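Local coordinates for lectin (PDB 4HR6), which probably binds carbohydrate as a three-chain, nontoxic seed lectin homologous to type II ribosome-inactivating proteins, at residues 76-81 / 106-111. Residues are numbered along the deposited sequence; the frame is centred on the assembly and turned at random.
Sequences TTRQTI and SFLVII
Ile81 drives the end of its longer branch into Leu108, and its methyl CD1 lies 3.7 Å from Leu108 CD2, the two side chains crossing at about a right angle. The shorter branch serves a second neighbour: Ile81 CG2 meets Val109 CG2 at 4.0 Å, one residue further along the helix. This division of labour follows from the first torsion of Ile81 (chi1 -65°), which sets CG2 anti to the backbone N and leaves CG1 beside that N, so that a beta-branched residue can address two successive helical side chains. In Val109, branched at the same carbon, a chi1 of 175° places CG2 beside its own backbone N and anti to the carbonyl carbon, and it is this methyl that faces Ile81. Leu108 also approaches the aliphatic part of Arg78, loosely, with Arg78 CG 4.5 Å from Leu108 CG.

Behind Ile81 the loop 76-81 folds into a turn, in which Thr80 N donates to Thr77 O at 3.0 Å. Further out, Ile81 also touches Leu105 of helix 103-119, while Leu108 reaches Leu70 of helix 67-74. The long arm of Arg78 suits its place because its methylenes can lie by leucine while its guanidinium group is held by salt bridges to Glu71, Glu147 and Asp148 and by a cation-pi contact with Phe67. The link between helices 67-74 and 85-96 is thereby laid against a buried part of helix 103-119 within the ribosome-inactivating-protein-like part of the chain. No hydrogen bond joins the two segments, so their direct contact rests on dispersion and the exclusion of water, with the charge of Arg78 answered by acids beyond them.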
ATOM      1  N   THR B  76      15.918   1.198 -25.325  1.00 42.63           N
ATOM      2  CA  THR B  76      14.573   1.712 -25.098  1.00 44.39           C
ATOM      3  C   THR B  76      14.202   1.657 -23.608  1.00 44.13           C
ATOM      4  O   THR B  76      14.929   1.073 -22.812  1.00 45.95           O
ATOM      5  CB  THR B  76      13.555   0.949 -25.974  1.00 43.59           C
ATOM      6  OG1 THR B  76      12.329   1.671 -26.003  1.00 47.77           O
ATOM      7  CG2 THR B  76      13.312  -0.461 -25.464  1.00 42.27           C
ATOM      8  N   THR B  77      13.082   2.271 -23.231  1.00 40.53           N
ATOM      9  CA  THR B  77      12.702   2.368 -21.826  1.00 37.41           C
ATOM     10  C   THR B  77      11.638   1.353 -21.435  1.00 35.08           C
ATOM     11  O   THR B  77      11.005   0.720 -22.277  1.00 33.38           O
ATOM     12  CB  THR B  77      12.194   3.773 -21.477  1.00 40.24           C
ATOM     13  OG1 THR B  77      10.923   3.981 -22.098  1.00 40.56           O
ATOM     14  CG2 THR B  77      13.198   4.848 -21.950  1.00 41.12           C
ATOM     15  N   ARG B  78      11.447   1.209 -20.133  1.00 32.01           N
ATOM     16  CA  ARG B  78      10.454   0.293 -19.584  1.00 32.15           C
ATOM     17  C   ARG B  78       9.027   0.539 -20.119  1.00 33.68           C
ATOM     18  O   ARG B  78       8.234  -0.404 -20.226  1.00 35.22           O
ATOM     19  CB  ARG B  78      10.450   0.400 -18.054  1.00 31.57           C
ATOM     20  CG  ARG B  78      11.660  -0.227 -17.380  1.00 32.81           C
ATOM     21  CD  ARG B  78      11.798   0.212 -15.930  1.00 30.99           C
ATOM     22  NE  ARG B  78      12.302   1.591 -15.845  1.00 31.81           N
ATOM     23  CZ  ARG B  78      12.291   2.321 -14.740  1.00 31.13           C
ATOM     24  NH1 ARG B  78      11.792   1.824 -13.618  1.00 30.06           N
ATOM     25  NH2 ARG B  78      12.776   3.557 -14.752  1.00 33.58           N
ATOM     26  N   GLN B  79       8.712   1.791 -20.445  1.00 34.65           N
ATOM     27  CA  GLN B  79       7.391   2.176 -20.958  1.00 38.62           C
ATOM     28  C   GLN B  79       7.166   1.811 -22.424  1.00 40.55           C
ATOM     29  O   GLN B  79       6.164   2.188 -23.015  1.00 40.64           O
ATOM     30  CB  GLN B  79       7.180   3.663 -20.759  1.00 41.39           C
ATOM     31  CG  GLN B  79       7.068   4.003 -19.288  1.00 45.05           C
ATOM     32  CD  GLN B  79       7.123   5.476 -19.031  1.00 47.82           C
ATOM     33  OE1 GLN B  79       8.139   5.994 -18.587  1.00 53.38           O
ATOM     34  NE2 GLN B  79       6.021   6.169 -19.305  1.00 56.04           N
ATOM     35  N   THR B  80       8.106   1.058 -22.984  1.00 38.94           N
ATOM     36  CA  THR B  80       8.071   0.591 -24.344  1.00 39.94           C
ATOM     37  C   THR B  80       8.093  -0.941 -24.407  1.00 38.22           C
ATOM     38  O   THR B  80       7.859  -1.530 -25.449  1.00 41.80           O
ATOM     39  CB  THR B  80       9.312   1.160 -25.062  1.00 45.58           C
ATOM     40  OG1 THR B  80       9.060   2.537 -25.375  1.00 50.15           O
ATOM     41  CG2 THR B  80       9.644   0.405 -26.324  1.00 50.43           C
ATOM     42  N   ILE B  81       8.381  -1.602 -23.298  1.00 35.08           N
ATOM     43  CA  ILE B  81       8.674  -3.015 -23.345  1.00 32.87           C
ATOM     44  C   ILE B  81       7.527  -3.806 -22.772  1.00 32.09           C
ATOM     45  O   ILE B  81       7.131  -3.591 -21.631  1.00 32.94           O
ATOM     46  CB  ILE B  81       9.956  -3.326 -22.557  1.00 34.95           C
ATOM     47  CG1 ILE B  81      11.151  -2.651 -23.238  1.00 36.86           C
ATOM     48  CG2 ILE B  81      10.176  -4.821 -22.463  1.00 35.14           C
ATOM     49  CD1 ILE B  81      12.330  -2.451 -22.322  1.00 38.19           C
ATOM     50  N   SER B 106      15.878  -8.683 -22.028  1.00 27.84           N
ATOM     51  CA  SER B 106      15.389  -9.852 -21.301  1.00 27.38           C
ATOM     52  C   SER B 106      15.490  -9.644 -19.791  1.00 28.23           C
ATOM     53  O   SER B 106      14.571 -10.013 -19.073  1.00 25.63           O
ATOM     54  CB  SER B 106      16.101 -11.122 -21.761  1.00 27.94           C
ATOM     55  OG  SER B 106      16.014 -11.260 -23.176  1.00 29.44           O
ATOM     56  N   PHE B 107      16.573  -9.009 -19.324  1.00 28.03           N
ATOM     57  CA  PHE B 107      16.685  -8.667 -17.905  1.00 29.02           C
ATOM     58  C   PHE B 107      15.565  -7.708 -17.442  1.00 28.81           C
ATOM     59  O   PHE B 107      14.980  -7.886 -16.389  1.00 28.50           O
ATOM     60  CB  PHE B 107      18.063  -8.072 -17.575  1.00 29.62           C
ATOM     61  CG  PHE B 107      19.105  -9.107 -17.233  1.00 30.37           C
ATOM     62  CD1 PHE B 107      20.299  -9.165 -17.927  1.00 31.45           C
ATOM     63  CD2 PHE B 107      18.887 -10.015 -16.213  1.00 31.69           C
ATOM     64  CE1 PHE B 107      21.264 -10.119 -17.601  1.00 33.16           C
ATOM     65  CE2 PHE B 107      19.841 -10.976 -15.888  1.00 32.26           C
ATOM     66  CZ  PHE B 107      21.025 -11.023 -16.581  1.00 32.54           C
ATOM     67  N   LEU B 108      15.274  -6.700 -18.240  1.00 29.01           N
ATOM     68  CA  LEU B 108      14.181  -5.768 -17.933  1.00 29.81           C
ATOM     69  C   LEU B 108      12.829  -6.480 -17.714  1.00 29.34           C
ATOM     70  O   LEU B 108      12.095  -6.191 -16.756  1.00 28.12           O
ATOM     71  CB  LEU B 108      14.075  -4.750 -19.050  1.00 30.44           C
ATOM     72  CG  LEU B 108      14.544  -3.305 -18.862  1.00 31.13           C
ATOM     73  CD1 LEU B 108      15.315  -3.042 -17.600  1.00 31.25           C
ATOM     74  CD2 LEU B 108      15.303  -2.818 -20.096  1.00 31.24           C
ATOM     75  N   VAL B 109      12.532  -7.453 -18.563  1.00 28.15           N
ATOM     76  CA  VAL B 109      11.328  -8.247 -18.400  1.00 27.92           C
ATOM     77  C   VAL B 109      11.344  -9.040 -17.096  1.00 27.83           C
ATOM     78  O   VAL B 109      10.399  -8.989 -16.293  1.00 26.57           O
ATOM     79  CB  VAL B 109      11.140  -9.201 -19.596  1.00 29.36           C
ATOM     80  CG1 VAL B 109       9.955 -10.110 -19.370  1.00 30.61           C
ATOM     81  CG2 VAL B 109      10.954  -8.412 -20.894  1.00 29.78           C
ATOM     82  N   ILE B 110      12.432  -9.777 -16.884  1.00 28.53           N
ATOM     83  CA  ILE B 110      12.525 -10.706 -15.779  1.00 27.22           C
ATOM     84  C   ILE B 110      12.548  -9.963 -14.440  1.00 27.13           C
ATOM     85  O   ILE B 110      11.844 -10.336 -13.513  1.00 28.43           O
ATOM     86  CB  ILE B 110      13.763 -11.610 -15.930  1.00 30.22           C
ATOM     87  CG1 ILE B 110      13.530 -12.625 -17.042  1.00 31.40           C
ATOM     88  CG2 ILE B 110      14.053 -12.340 -14.629  1.00 30.56           C
ATOM     89  CD1 ILE B 110      14.796 -13.159 -17.655  1.00 32.91           C
ATOM     90  N   ILE B 111      13.350  -8.913 -14.351  1.00 24.73           N
ATOM     91  CA  ILE B 111      13.475  -8.163 -13.119  1.00 26.79           C
ATOM     92  C   ILE B 111      12.102  -7.608 -12.716  1.00 25.85           C
ATOM     93  O   ILE B 111      11.677  -7.755 -11.576  1.00 24.88           O
ATOM     94  CB  ILE B 111      14.563  -7.058 -13.253  1.00 28.34           C
ATOM     95  CG1 ILE B 111      15.949  -7.717 -13.285  1.00 29.33           C
ATOM     96  CG2 ILE B 111      14.495  -6.052 -12.118  1.00 29.18           C
ATOM     97  CD1 ILE B 111      17.064  -6.773 -13.654  1.00 32.04           C
TER